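Local atomic coordinates of salmonella typhimurium DB7155 bacteriophage DET7 tailspike (Bacteriophage, PDB entry 2V5I), a protein that probably binds the O-antigen of the Salmonella host as the receptor-binding tailspike of the phage and cleaves this polysaccharide. Residues 133-137 with 285-289; 183-189 with 212-218; 219-223 with 248-252; 269-273 with 293-297; 274-280 with 321-327. All coordinates share one frame; numbering follows the deposited sequence.

Contact 1 (133-137 with 285-289)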
# COMPACT_ATOMS: atom_id res chain seq x y z
N ASN A 133 19.08 29.12 0.58
CA ASN A 133 19.25 27.67 0.51
C ASN A 133 20.06 27.21 -0.69
O ASN A 133 20.73 26.19 -0.66
CB ASN A 133 17.89 26.95 0.51
CG ASN A 133 17.15 27.07 1.82
OD1 ASN A 133 17.75 27.23 2.90
ND2 ASN A 133 15.82 26.98 1.74
N ASP A 134 19.99 27.97 -1.79
CA ASP A 134 20.66 27.58 -3.03
C ASP A 134 22.18 27.83 -2.89
O ASP A 134 22.96 27.21 -3.58
CB ASP A 134 20.07 28.32 -4.19
CG ASP A 134 18.62 27.94 -4.39
OD1 ASP A 134 18.42 26.74 -4.67
OD2 ASP A 134 17.76 28.80 -4.13
N TRP A 135 22.54 28.78 -2.04
CA TRP A 135 23.97 29.06 -1.80
C TRP A 135 24.64 27.85 -1.16
O TRP A 135 25.83 27.61 -1.40
CB TRP A 135 24.16 30.28 -0.91
CG TRP A 135 23.37 31.50 -1.25
CD1 TRP A 135 23.09 32.52 -0.41
CD2 TRP A 135 22.76 31.86 -2.52
NE1 TRP A 135 22.35 33.47 -1.03
CE2 TRP A 135 22.13 33.10 -2.33
CE3 TRP A 135 22.70 31.25 -3.76
CZ2 TRP A 135 21.41 33.73 -3.35
CZ3 TRP A 135 21.98 31.88 -4.77
CH2 TRP A 135 21.36 33.09 -4.55
N VAL A 136 23.89 27.08 -0.37
CA VAL A 136 24.39 25.84 0.24
C VAL A 136 24.26 24.64 -0.69
O VAL A 136 25.16 23.82 -0.86
CB VAL A 136 23.57 25.54 1.54
CG1 VAL A 136 23.90 24.19 2.12
CG2 VAL A 136 23.77 26.59 2.59
N LYS A 137 23.13 24.55 -1.39
CA LYS A 137 22.89 23.47 -2.31
C LYS A 137 23.82 23.45 -3.51
O LYS A 137 24.21 22.39 -4.00
CB LYS A 137 21.40 23.51 -2.73
CG LYS A 137 20.89 22.40 -3.56
CD LYS A 137 20.87 21.03 -2.89
CE LYS A 137 20.04 20.90 -1.62
NZ LYS A 137 19.76 19.44 -1.31
N PRO A 285 12.18 17.09 -5.68
CA PRO A 285 12.47 18.30 -4.85
C PRO A 285 13.98 18.53 -4.73
O PRO A 285 14.76 17.60 -4.76
CB PRO A 285 11.91 17.94 -3.47
CG PRO A 285 12.13 16.49 -3.44
CD PRO A 285 11.79 15.96 -4.81
N VAL A 286 14.34 19.80 -4.68
CA VAL A 286 15.74 20.20 -4.48
C VAL A 286 16.28 19.76 -3.11
O VAL A 286 17.45 19.35 -2.99
CB VAL A 286 15.93 21.70 -4.77
CG1 VAL A 286 17.35 22.14 -4.44
CG2 VAL A 286 15.59 22.03 -6.19
N TRP A 287 15.46 19.86 -2.06
CA TRP A 287 15.83 19.35 -0.77
C TRP A 287 15.11 18.01 -0.51
O TRP A 287 15.52 17.01 -1.11
CB TRP A 287 15.56 20.40 0.29
CG TRP A 287 16.55 21.55 0.16
CD1 TRP A 287 16.59 22.53 -0.82
CD2 TRP A 287 17.67 21.83 1.03
NE1 TRP A 287 17.65 23.38 -0.59
CE2 TRP A 287 18.33 22.97 0.52
CE3 TRP A 287 18.19 21.21 2.17
CZ2 TRP A 287 19.46 23.54 1.13
CZ3 TRP A 287 19.33 21.78 2.79
CH2 TRP A 287 19.94 22.94 2.26
N ASP A 288 14.06 17.96 0.29
CA ASP A 288 13.50 16.68 0.77
C ASP A 288 12.15 16.41 0.09
O ASP A 288 11.44 17.38 -0.26
CB ASP A 288 13.28 16.70 2.28
CG ASP A 288 14.58 16.79 3.08
OD1 ASP A 288 15.69 16.92 2.49
OD2 ASP A 288 14.42 16.66 4.33
N GLY A 289 11.73 15.15 0.00
CA GLY A 289 10.38 14.87 -0.46
C GLY A 289 9.42 15.32 0.66
O GLY A 289 8.55 16.16 0.47
O HOH W 1 17.05 25.41 -2.57

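Contact 2 (183-189 with 212-218)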
# COMPACT_ATOMS: atom_id res chain seq x y z
N CYS A 183 -5.83 30.56 10.89
CA CYS A 183 -7.04 29.92 10.45
C CYS A 183 -7.19 28.54 11.07
O CYS A 183 -6.19 27.94 11.46
CB CYS A 183 -7.11 29.80 8.92
SG CYS A 183 -7.17 31.44 8.13
N HIS A 184 -8.41 28.01 11.00
CA HIS A 184 -8.75 26.68 11.52
C HIS A 184 -9.82 26.00 10.66
O HIS A 184 -10.69 26.69 10.12
CB HIS A 184 -9.25 26.75 12.96
CG HIS A 184 -8.26 27.29 13.92
ND1 HIS A 184 -8.13 28.65 14.16
CD2 HIS A 184 -7.36 26.67 14.72
CE1 HIS A 184 -7.16 28.83 15.04
NE2 HIS A 184 -6.69 27.65 15.41
N HIS A 185 -9.73 24.68 10.49
CA HIS A 185 -10.67 23.95 9.65
C HIS A 185 -10.76 24.45 8.21
O HIS A 185 -11.84 24.34 7.62
CB HIS A 185 -12.03 23.95 10.33
CG HIS A 185 -12.01 23.16 11.59
ND1 HIS A 185 -12.00 23.75 12.84
CD2 HIS A 185 -11.89 21.83 11.81
CE1 HIS A 185 -11.91 22.81 13.76
NE2 HIS A 185 -11.84 21.64 13.17
N CYS A 186 -9.65 24.93 7.68
CA CYS A 186 -9.58 25.44 6.30
C CYS A 186 -8.93 24.38 5.41
O CYS A 186 -8.09 23.62 5.84
CB CYS A 186 -8.86 26.79 6.19
SG CYS A 186 -9.82 28.13 7.02
N LYS A 187 -9.37 24.32 4.16
CA LYS A 187 -8.85 23.30 3.25
C LYS A 187 -8.53 23.86 1.89
O LYS A 187 -9.27 24.72 1.40
CB LYS A 187 -9.86 22.18 3.13
CG LYS A 187 -10.19 21.45 4.46
CD LYS A 187 -11.28 20.42 4.28
CE LYS A 187 -12.02 20.10 5.64
NZ LYS A 187 -12.74 21.26 6.40
N VAL A 188 -7.49 23.30 1.24
CA VAL A 188 -7.14 23.64 -0.11
C VAL A 188 -7.25 22.33 -0.88
O VAL A 188 -6.50 21.41 -0.65
CB VAL A 188 -5.73 24.25 -0.22
CG1 VAL A 188 -5.39 24.56 -1.68
CG2 VAL A 188 -5.67 25.54 0.63
N ILE A 189 -8.26 22.25 -1.76
CA ILE A 189 -8.67 21.03 -2.39
C ILE A 189 -8.40 21.06 -3.91
O ILE A 189 -8.67 22.06 -4.61
CB ILE A 189 -10.20 20.80 -2.17
CG1 ILE A 189 -10.51 20.65 -0.67
CG2 ILE A 189 -10.68 19.61 -2.97
CD1 ILE A 189 -11.95 20.99 -0.35
N GLY A 212 -3.03 25.74 15.23
CA GLY A 212 -3.85 25.38 14.06
C GLY A 212 -4.41 23.97 14.17
O GLY A 212 -3.75 23.08 14.64
N LEU A 213 -5.63 23.76 13.68
CA LEU A 213 -6.36 22.52 13.80
C LEU A 213 -7.31 22.42 12.60
O LEU A 213 -7.90 23.41 12.20
CB LEU A 213 -7.24 22.52 15.06
CG LEU A 213 -8.17 21.32 15.34
CD1 LEU A 213 -7.40 20.05 15.48
CD2 LEU A 213 -8.99 21.60 16.60
N GLY A 214 -7.33 21.23 11.99
CA GLY A 214 -8.30 20.95 10.95
C GLY A 214 -7.90 21.52 9.57
O GLY A 214 -8.74 21.54 8.65
N ASN A 215 -6.65 21.94 9.43
CA ASN A 215 -6.22 22.56 8.17
C ASN A 215 -5.56 21.50 7.28
O ASN A 215 -4.65 20.78 7.74
CB ASN A 215 -5.16 23.67 8.46
CG ASN A 215 -5.76 24.86 9.23
OD1 ASN A 215 -6.92 25.21 9.03
ND2 ASN A 215 -4.98 25.46 10.11
N TYR A 216 -6.04 21.43 6.03
CA TYR A 216 -5.59 20.40 5.11
C TYR A 216 -5.34 20.89 3.72
O TYR A 216 -5.96 21.87 3.27
CB TYR A 216 -6.69 19.35 4.88
CG TYR A 216 -7.07 18.43 6.00
CD1 TYR A 216 -8.00 18.83 6.93
CD2 TYR A 216 -6.48 17.20 6.10
CE1 TYR A 216 -8.40 17.95 7.99
CE2 TYR A 216 -6.85 16.31 7.18
CZ TYR A 216 -7.81 16.74 8.09
OH TYR A 216 -8.18 15.84 9.11
N VAL A 217 -4.51 20.11 3.00
CA VAL A 217 -4.38 20.14 1.54
C VAL A 217 -4.77 18.74 1.09
O VAL A 217 -4.25 17.75 1.61
CB VAL A 217 -2.96 20.54 1.04
CG1 VAL A 217 -3.00 20.69 -0.44
CG2 VAL A 217 -2.50 21.86 1.76
N ILE A 218 -5.84 18.67 0.28
CA ILE A 218 -6.43 17.40 -0.17
C ILE A 218 -6.45 17.36 -1.72
O ILE A 218 -7.07 18.22 -2.34
CB ILE A 218 -7.77 17.09 0.42
CG1 ILE A 218 -7.70 17.17 1.95
CG2 ILE A 218 -8.20 15.67 0.06
CD1 ILE A 218 -9.12 17.10 2.60
O HOH W 2 -11.24 20.31 8.93

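Contact 3 (219-223 with 248-252)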
# COMPACT_ATOMS: atom_id res chain seq x y z
N GLY A 219 -5.78 16.40 -2.30
CA GLY A 219 -5.75 16.24 -3.72
C GLY A 219 -4.93 17.29 -4.47
O GLY A 219 -4.39 18.22 -3.86
N GLY A 220 -4.79 17.07 -5.75
CA GLY A 220 -4.20 18.08 -6.62
C GLY A 220 -2.68 18.11 -6.55
O GLY A 220 -2.06 17.15 -6.10
N ARG A 221 -2.10 19.15 -7.16
CA ARG A 221 -0.67 19.24 -7.37
C ARG A 221 -0.18 20.67 -7.32
O ARG A 221 -0.91 21.62 -7.63
CB ARG A 221 -0.34 18.82 -8.82
CG ARG A 221 -0.96 17.63 -9.39
CD ARG A 221 -0.85 17.62 -10.95
NE ARG A 221 0.54 17.74 -11.38
CZ ARG A 221 1.42 16.74 -11.47
NH1 ARG A 221 1.09 15.50 -11.10
NH2 ARG A 221 2.69 16.99 -11.82
N VAL A 222 1.08 20.79 -6.91
CA VAL A 222 1.84 22.03 -6.95
C VAL A 222 3.21 21.80 -7.61
O VAL A 222 3.75 20.73 -7.55
CB VAL A 222 1.99 22.65 -5.56
CG1 VAL A 222 0.61 22.96 -4.95
CG2 VAL A 222 2.75 21.79 -4.61
N HIS A 223 3.69 22.85 -8.30
CA HIS A 223 4.93 22.80 -9.11
C HIS A 223 5.89 23.97 -8.76
O HIS A 223 5.43 25.11 -8.49
CB HIS A 223 4.63 22.96 -10.60
CG HIS A 223 3.93 21.80 -11.25
ND1 HIS A 223 3.78 21.74 -12.61
CD2 HIS A 223 3.38 20.66 -10.75
CE1 HIS A 223 3.15 20.61 -12.94
NE2 HIS A 223 2.92 19.93 -11.83
N VAL A 248 -1.89 14.49 -2.27
CA VAL A 248 -1.31 15.66 -2.97
C VAL A 248 0.01 15.28 -3.66
O VAL A 248 0.77 14.49 -3.13
CB VAL A 248 -1.02 16.80 -1.95
CG1 VAL A 248 -0.53 18.05 -2.61
CG2 VAL A 248 -2.26 17.11 -1.12
N THR A 249 0.34 15.94 -4.78
CA THR A 249 1.65 15.76 -5.40
C THR A 249 2.34 17.11 -5.43
O THR A 249 1.71 18.13 -5.72
CB THR A 249 1.50 15.24 -6.85
OG1 THR A 249 0.87 13.95 -6.84
CG2 THR A 249 2.85 15.17 -7.57
N SER A 250 3.65 17.12 -5.12
CA SER A 250 4.56 18.22 -5.38
C SER A 250 5.64 17.80 -6.34
O SER A 250 6.23 16.77 -6.17
CB SER A 250 5.23 18.72 -4.08
OG SER A 250 6.39 19.55 -4.29
N TRP A 251 5.91 18.65 -7.33
CA TRP A 251 6.98 18.41 -8.33
C TRP A 251 7.94 19.63 -8.39
O TRP A 251 7.51 20.81 -8.46
CB TRP A 251 6.38 18.22 -9.70
CG TRP A 251 7.38 17.98 -10.85
CD1 TRP A 251 8.22 16.93 -11.04
CD2 TRP A 251 7.53 18.84 -11.97
NE1 TRP A 251 8.90 17.08 -12.23
CE2 TRP A 251 8.47 18.23 -12.83
CE3 TRP A 251 6.91 20.02 -12.36
CZ2 TRP A 251 8.83 18.81 -14.06
CZ3 TRP A 251 7.26 20.60 -13.57
CH2 TRP A 251 8.20 19.97 -14.42
N ARG A 252 9.23 19.33 -8.32
CA ARG A 252 10.34 20.30 -8.43
C ARG A 252 10.25 21.48 -7.45
O ARG A 252 10.58 22.61 -7.76
CB ARG A 252 10.46 20.80 -9.88
CG ARG A 252 11.04 19.75 -10.83
CD ARG A 252 11.25 20.30 -12.24
NE ARG A 252 11.86 19.25 -13.09
CZ ARG A 252 12.14 19.42 -14.37
NH1 ARG A 252 11.88 20.55 -14.97
NH2 ARG A 252 12.67 18.42 -15.07
O HOH W 3 -2.00 14.38 -6.70

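Contact 4 (269-273 with 293-297)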
# COMPACT_ATOMS: atom_id res chain seq x y z
N THR A 269 7.54 29.01 19.06
CA THR A 269 7.66 27.78 18.29
C THR A 269 6.85 27.83 17.00
O THR A 269 5.77 28.39 16.96
CB THR A 269 7.18 26.56 19.13
OG1 THR A 269 7.55 25.36 18.46
CG2 THR A 269 5.68 26.53 19.37
N ALA A 270 7.39 27.18 15.96
CA ALA A 270 6.73 26.98 14.66
C ALA A 270 6.47 25.49 14.39
O ALA A 270 6.05 25.11 13.30
CB ALA A 270 7.59 27.54 13.55
N ARG A 271 6.66 24.66 15.42
CA ARG A 271 6.62 23.24 15.32
C ARG A 271 5.16 22.71 15.15
O ARG A 271 4.21 23.45 15.33
CB ARG A 271 7.30 22.55 16.50
CG ARG A 271 8.79 22.91 16.65
CD ARG A 271 9.30 22.34 17.93
NE ARG A 271 10.73 22.53 18.13
CZ ARG A 271 11.28 23.66 18.58
NH1 ARG A 271 10.52 24.71 18.91
NH2 ARG A 271 12.61 23.73 18.72
N ASN A 272 5.04 21.40 14.85
CA ASN A 272 3.74 20.83 14.51
C ASN A 272 3.65 19.43 15.14
O ASN A 272 4.65 18.72 15.23
CB ASN A 272 3.60 20.69 13.01
CG ASN A 272 3.77 22.01 12.32
OD1 ASN A 272 2.82 22.76 12.19
ND2 ASN A 272 5.02 22.32 11.94
N TYR A 273 2.42 19.00 15.40
CA TYR A 273 2.16 17.71 16.04
C TYR A 273 0.90 17.07 15.41
O TYR A 273 0.00 17.80 15.05
CB TYR A 273 1.87 17.92 17.51
CG TYR A 273 3.06 18.36 18.37
CD1 TYR A 273 3.37 19.69 18.47
CD2 TYR A 273 3.79 17.44 19.05
CE1 TYR A 273 4.48 20.12 19.27
CE2 TYR A 273 4.87 17.81 19.82
CZ TYR A 273 5.17 19.17 19.94
OH TYR A 273 6.26 19.52 20.70
N GLY A 293 10.59 16.71 10.39
CA GLY A 293 11.23 16.94 11.67
C GLY A 293 10.66 18.11 12.42
O GLY A 293 10.01 18.95 11.86
N SER A 294 10.99 18.21 13.71
CA SER A 294 10.51 19.28 14.55
C SER A 294 11.63 20.20 15.05
O SER A 294 11.40 21.38 15.30
CB SER A 294 9.88 18.65 15.79
OG SER A 294 8.69 17.93 15.47
N ASP A 295 12.82 19.65 15.26
CA ASP A 295 13.93 20.40 15.79
C ASP A 295 15.00 20.67 14.73
O ASP A 295 15.38 19.75 14.01
CB ASP A 295 14.52 19.68 17.04
CG ASP A 295 13.65 19.74 18.26
OD1 ASP A 295 13.05 20.80 18.60
OD2 ASP A 295 13.50 18.64 18.92
N PRO A 296 15.51 21.90 14.66
CA PRO A 296 16.49 22.21 13.60
C PRO A 296 17.87 21.65 13.86
O PRO A 296 18.33 21.59 15.02
CB PRO A 296 16.58 23.72 13.62
CG PRO A 296 16.21 24.10 14.94
CD PRO A 296 15.25 23.06 15.52
N GLY A 297 18.53 21.29 12.77
CA GLY A 297 19.86 20.69 12.84
C GLY A 297 20.88 21.61 13.49
O GLY A 297 21.65 21.16 14.34
O HOH W 4 7.30 20.59 13.17
O HOH W 5 6.76 18.81 16.97

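Contact 5 (274-280 with 321-327)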
# COMPACT_ATOMS: atom_id res chain seq x y z
N ASN A 274 0.91 15.73 15.30
CA ASN A 274 -0.34 14.99 15.06
C ASN A 274 -0.99 15.38 13.75
O ASN A 274 -2.23 15.51 13.66
CB ASN A 274 -1.32 15.26 16.21
CG ASN A 274 -0.86 14.69 17.55
OD1 ASN A 274 -0.53 13.48 17.68
ND2 ASN A 274 -0.93 15.55 18.60
N LEU A 275 -0.19 15.48 12.69
CA LEU A 275 -0.70 15.79 11.34
C LEU A 275 -0.64 14.51 10.50
O LEU A 275 0.15 13.61 10.80
CB LEU A 275 0.13 16.90 10.65
CG LEU A 275 0.04 18.27 11.38
CD1 LEU A 275 0.91 19.22 10.55
CD2 LEU A 275 -1.38 18.77 11.47
N GLN A 276 -1.51 14.42 9.49
CA GLN A 276 -1.42 13.35 8.49
C GLN A 276 -0.56 13.67 7.31
O GLN A 276 -0.59 14.81 6.80
CB GLN A 276 -2.84 13.09 7.96
CG GLN A 276 -3.82 12.60 9.01
CD GLN A 276 -5.15 12.36 8.38
OE1 GLN A 276 -5.24 11.47 7.51
NE2 GLN A 276 -6.18 13.14 8.74
N PHE A 277 0.17 12.67 6.81
CA PHE A 277 0.89 12.76 5.55
C PHE A 277 0.63 11.42 4.87
O PHE A 277 1.25 10.41 5.24
CB PHE A 277 2.38 13.04 5.75
CG PHE A 277 2.61 14.38 6.34
CD1 PHE A 277 2.68 15.49 5.53
CD2 PHE A 277 2.73 14.54 7.73
CE1 PHE A 277 2.83 16.76 6.12
CE2 PHE A 277 2.84 15.80 8.28
CZ PHE A 277 2.88 16.90 7.46
N ARG A 278 -0.43 11.39 4.02
CA ARG A 278 -0.93 10.12 3.48
C ARG A 278 -1.30 10.21 2.01
O ARG A 278 -1.73 11.25 1.52
CB ARG A 278 -2.18 9.62 4.24
CG ARG A 278 -1.98 9.35 5.72
CD ARG A 278 -3.13 8.52 6.29
NE ARG A 278 -4.38 9.25 6.19
CZ ARG A 278 -5.42 8.98 5.38
NH1 ARG A 278 -5.40 7.93 4.55
NH2 ARG A 278 -6.49 9.77 5.36
N ASP A 279 -1.04 9.13 1.28
CA ASP A 279 -1.46 9.00 -0.11
C ASP A 279 -0.90 10.14 -0.98
O ASP A 279 -1.54 10.58 -1.92
CB ASP A 279 -3.00 8.96 -0.22
CG ASP A 279 -3.69 7.86 0.58
OD1 ASP A 279 -3.07 6.88 1.06
OD2 ASP A 279 -4.95 7.98 0.68
N SER A 280 0.33 10.57 -0.68
CA SER A 280 0.91 11.76 -1.32
C SER A 280 2.27 11.45 -1.95
O SER A 280 2.88 10.43 -1.69
CB SER A 280 1.01 12.90 -0.34
OG SER A 280 -0.26 13.30 0.12
N ASN A 321 4.43 12.58 16.57
CA ASN A 321 3.33 11.66 16.29
C ASN A 321 2.54 11.93 15.01
O ASN A 321 1.27 11.82 15.01
CB ASN A 321 2.36 11.61 17.48
CG ASN A 321 1.54 10.29 17.50
OD1 ASN A 321 1.96 9.26 16.92
ND2 ASN A 321 0.36 10.36 18.05
N HIS A 322 3.25 12.22 13.93
CA HIS A 322 2.52 12.33 12.67
C HIS A 322 2.07 10.96 12.16
O HIS A 322 2.71 9.95 12.40
CB HIS A 322 3.37 13.06 11.63
CG HIS A 322 3.78 14.43 12.07
ND1 HIS A 322 2.86 15.39 12.43
CD2 HIS A 322 5.02 15.01 12.22
CE1 HIS A 322 3.50 16.48 12.83
NE2 HIS A 322 4.80 16.29 12.69
N LEU A 323 0.93 10.94 11.45
CA LEU A 323 0.41 9.74 10.85
C LEU A 323 0.90 9.71 9.39
O LEU A 323 0.37 10.40 8.52
CB LEU A 323 -1.12 9.71 10.92
CG LEU A 323 -1.83 8.54 10.24
CD1 LEU A 323 -1.33 7.22 10.74
CD2 LEU A 323 -3.34 8.68 10.50
N VAL A 324 1.93 8.91 9.16
CA VAL A 324 2.65 8.83 7.88
C VAL A 324 2.43 7.46 7.28
O VAL A 324 2.84 6.46 7.88
CB VAL A 324 4.18 9.06 8.06
CG1 VAL A 324 4.92 8.97 6.72
CG2 VAL A 324 4.42 10.42 8.68
N ASP A 325 1.69 7.41 6.16
CA ASP A 325 1.32 6.14 5.51
C ASP A 325 1.04 6.35 4.03
O ASP A 325 0.38 7.30 3.63
CB ASP A 325 0.02 5.56 6.16
CG ASP A 325 -0.44 4.25 5.54
OD1 ASP A 325 0.24 3.22 5.72
OD2 ASP A 325 -1.52 4.23 4.89
N ASN A 326 1.58 5.45 3.22
CA ASN A 326 1.33 5.41 1.80
C ASN A 326 1.81 6.68 1.09
O ASN A 326 1.07 7.38 0.44
CB ASN A 326 -0.14 5.17 1.47
CG ASN A 326 -0.36 4.97 -0.01
OD1 ASN A 326 0.55 4.55 -0.71
ND2 ASN A 326 -1.58 5.25 -0.49
N ILE A 327 3.10 6.94 1.27
CA ILE A 327 3.74 8.08 0.59
C ILE A 327 4.82 7.60 -0.36
O ILE A 327 5.42 6.56 -0.16
CB ILE A 327 4.32 9.11 1.61
CG1 ILE A 327 5.33 8.51 2.58
CG2 ILE A 327 3.18 9.77 2.39
CD1 ILE A 327 6.19 9.49 3.25
O HOH W 6 -3.41 5.87 3.88
O HOH W 7 1.58 7.62 -2.48

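Contact 1 (133-137 with 285-289)
Lys137, the last residue of helix 132-137, lies over the indole of Trp287, the two side chains running past each other in opposite directions, and joins a short helix outside the parallel beta-helix to the turn between strands 280-283 and 290-291. CE of Lys137 sits over the centre of one indole face, 3.5 Å from the centroid of the five-membered ring, a CH-pi contact. The ammonium follows as a cation-pi partner, with NZ of Lys137 4.1 Å from that centroid and 16° off the ring normal. The same NZ donates to the backbone O of Val286 (2.9 Å), so one nitrogen is held by a carbonyl and a ring face of consecutive residues. Bends at chi2 (66°) and chi3 (59°) fold the lysine chain back over the ring, and its CG meets CG1 of Val286 at 3.7 Å. At the indole edge, near its plane, O of Asn133 approaches CZ2 of Trp287, while CG1 of Val136 touches CH2. Further out, the turn is tied to neighbouring coils by backbone bonds of Trp287 with Glu255 and Gly334, and Tyr128 OH is hydrogen-bonded to Asp134 OD1. A water within hydrogen-bonding distance of that carboxylate oxygen accepts from NE1 of Trp287 at 2.9 Å, in the plane of the indole.

Contact 2 (183-189 with 212-218)
Successive coils of the parallel beta-helix stack here: strand 187-189 runs beside strand 216-218 at 12°, axes 4.7 Å apart, and the turns leading into them stack as well. Lys187, Val188 and Ile189 pair in parallel with Tyr216, Val217 and Ile218; Val188 is bonded through both its N and its O, the N donating to Tyr216 O and the O accepting from Ile218 N. Before the strands, Asn215 continues the ladder with its side chain. Its amide spans the turn 183-186 of the neighbouring coil: ND2 reaches Cys183 O at 3.1 Å and 171°, coming from above the carbonyl plane, while OD1 accepts from Cys186 N at 3.1 Å in its own carbonyl plane. Both ends of the amide are thus used, which fixes its rotation; ND2 has a second partner in Asn235. Val188 and Val217 point inward, onto Ile202. On the opposite side Lys187 and Tyr216 lie side by side, CG to CB 4.1 Å, facing a second subunit, whose Asp192 forms a salt bridge with the lysine. The turn residue His185 donates its backbone N to Leu213 O at 2.8 Å, and that oxygen also sits over the centre of the imidazole. A water bridges NZ of Lys187, 3.1 Å away, to Gly214 O.

Contact 3 (219-223 with 248-252)
Backbone bonds carry the pairing of Val222 with its neighbours: Val222 N donates to Thr249 O and Val222 O accepts from Trp251 N, both at 3.0 Å. Thr249 N reaches Gly220 O at a similar length, and a water joins that carbonyl to Thr249 OG1. The aromatic contact is edge-to-face, or T-shaped. CE3 of Trp251 stands over the centre of the His223 imidazole, 3.6 Å from ND1, with the planes at 68°. The indole is swung across to its neighbour because CG of Trp251 lies opposite the backbone N (chi1 179°). Strands 220-223 and 249-251 run parallel at 19°, stacked rungs of the tailspike beta-helix. On the same face polar bonds steady the imidazole: Arg221 comes side-on, NE and NH2 both donating to NE2 of His223, at 3.3 and 2.9 Å, consistent with NE2 acting as the acceptor. The two donors lie somewhat out of the ring plane. NH2 of Arg221 also donates to Ser240 O of a third subunit, whose Ser240 packs on His223 and Trp251, so this face belongs to the trimer interface. On the other face CG2 of Val222 touches CB of Ser250 at 4.0 Å; at the corner CG2 of Val248 lies against the backbone, 3.6 Å from Gly219 O.

Contact 4 (269-273 with 293-297)
Arg271 reaches across to Asp295 between two loops of the beta-helix, one entering strand 276-278 and the other following strand 290-291. The two side chains meet at a slant, guanidinium and carboxylate planes 67° apart, so this salt bridge is not the flat, two-oxygen kind. Instead NE and NH2 of Arg271 both close on one oxygen, OD1 of Asp295, at 2.9 and 3.0 Å. NE arrives on the anti side, 34° out of the carboxylate plane, whereas NH2 comes nearly in line with the C-O bond. The chain, extended from CG to NE, gives the arginine its reach; CG passes 3.3 Å from Ser294 O. Its far side is held too: NH1 donates to Thr269 OG1 at 3.1 Å, close to the guanidinium plane. That hydroxyl also accepts from Arg271 N, an ST turn, and is hydrogen-bonded to Asp307. The other aspartate oxygen, OD2, pairs with Arg304 and accepts from His316 N, so the buried carboxylate has partners on both oxygens. Beside the salt bridge Asn272 and Ser294 are bridged by a water. Lying over the centre of the Tyr273 ring, it donates to Asn272 O at 2.7 Å and is hydrogen-bonded to OG of Ser294, which is also hydrogen-bonded to Asn320 ND2.

Contact 5 (274-280 with 321-327)
His322 and Phe277 mark the tightly packed part of this parallel strand pair. The edge of Phe277 faces the imidazole in a T-shaped stack, CE2 4.1 Å from His322 CG and the planes at 89°. The imidazole is fixed in rotation by Leu275 N, which donates to ND1 of His322 at 3.1 Å and lies within 2° of the ring plane; ND1 therefore acts as acceptor. Here the ladder is regular: Leu323 N to Leu275 O, Phe277 N to Leu323 O (2.8 Å, 172°), then Asp325 N to Phe277 O. CG2 of Ile327 packs 3.5 Å from Phe277 O on the same inner face. On the other face NE and NH2 of Arg278 both grip OE1 of Gln276, with NE at 2.7 Å, and the oxygen lies in the guanidinium plane.

The ends are looser. Asn321 ND2 makes a weak bond to Asn274 OD1; the Asn274 amide has a stronger partner in Asn236 OD1, bonded to its ND2. At the corner of the coils Asp279 N makes weak bonds to Asp325 O and Asn326 O. In one of two conformers of Asn326, ND2 meets OD1 of Asp279 at 2.7 Å, so this bond may not be permanent. A water accepts from Arg278 NH1 within hydrogen-bonding distance of Asp279 OD1 and Asp325 OD2; Asp325 OD1 bonds to Ser347 OG.

Strand 276-278 lies between strands 244-246 and 323-330 of the beta-helix. Phe277 points inward to Thr260 and Leu292, whereas Arg278 and Leu323 pack on Val281 and Leu328, respectively, of a second subunit, and Asn326 meets Asn326 of both other subunits.

In the fold
Contacts 2, 3 and 5 are rungs of the parallel beta-helix, with centres 15 to 16 Å apart. Strand 216-218 of contact 2 leads round a corner at Gly219 into strand 220-224 of contact 3, and Val248 CG2 packs 3.4 Å from Val217 O where they meet. Contacts 3 and 5 probably share a hydrogen bond, Val248 N with Ser280 OG at 3.1 Å. All three reach toward other subunits, while contacts 1 and 4 touch none. Contact 4 abuts contact 5 through Asn272 O and His322 CE1, 3.5 Å apart. Contact 1, at the helix outside the coils, lies about 26 Å from contact 2, centre to centre; its turn 285-289 runs on toward 293-297 of contact 4.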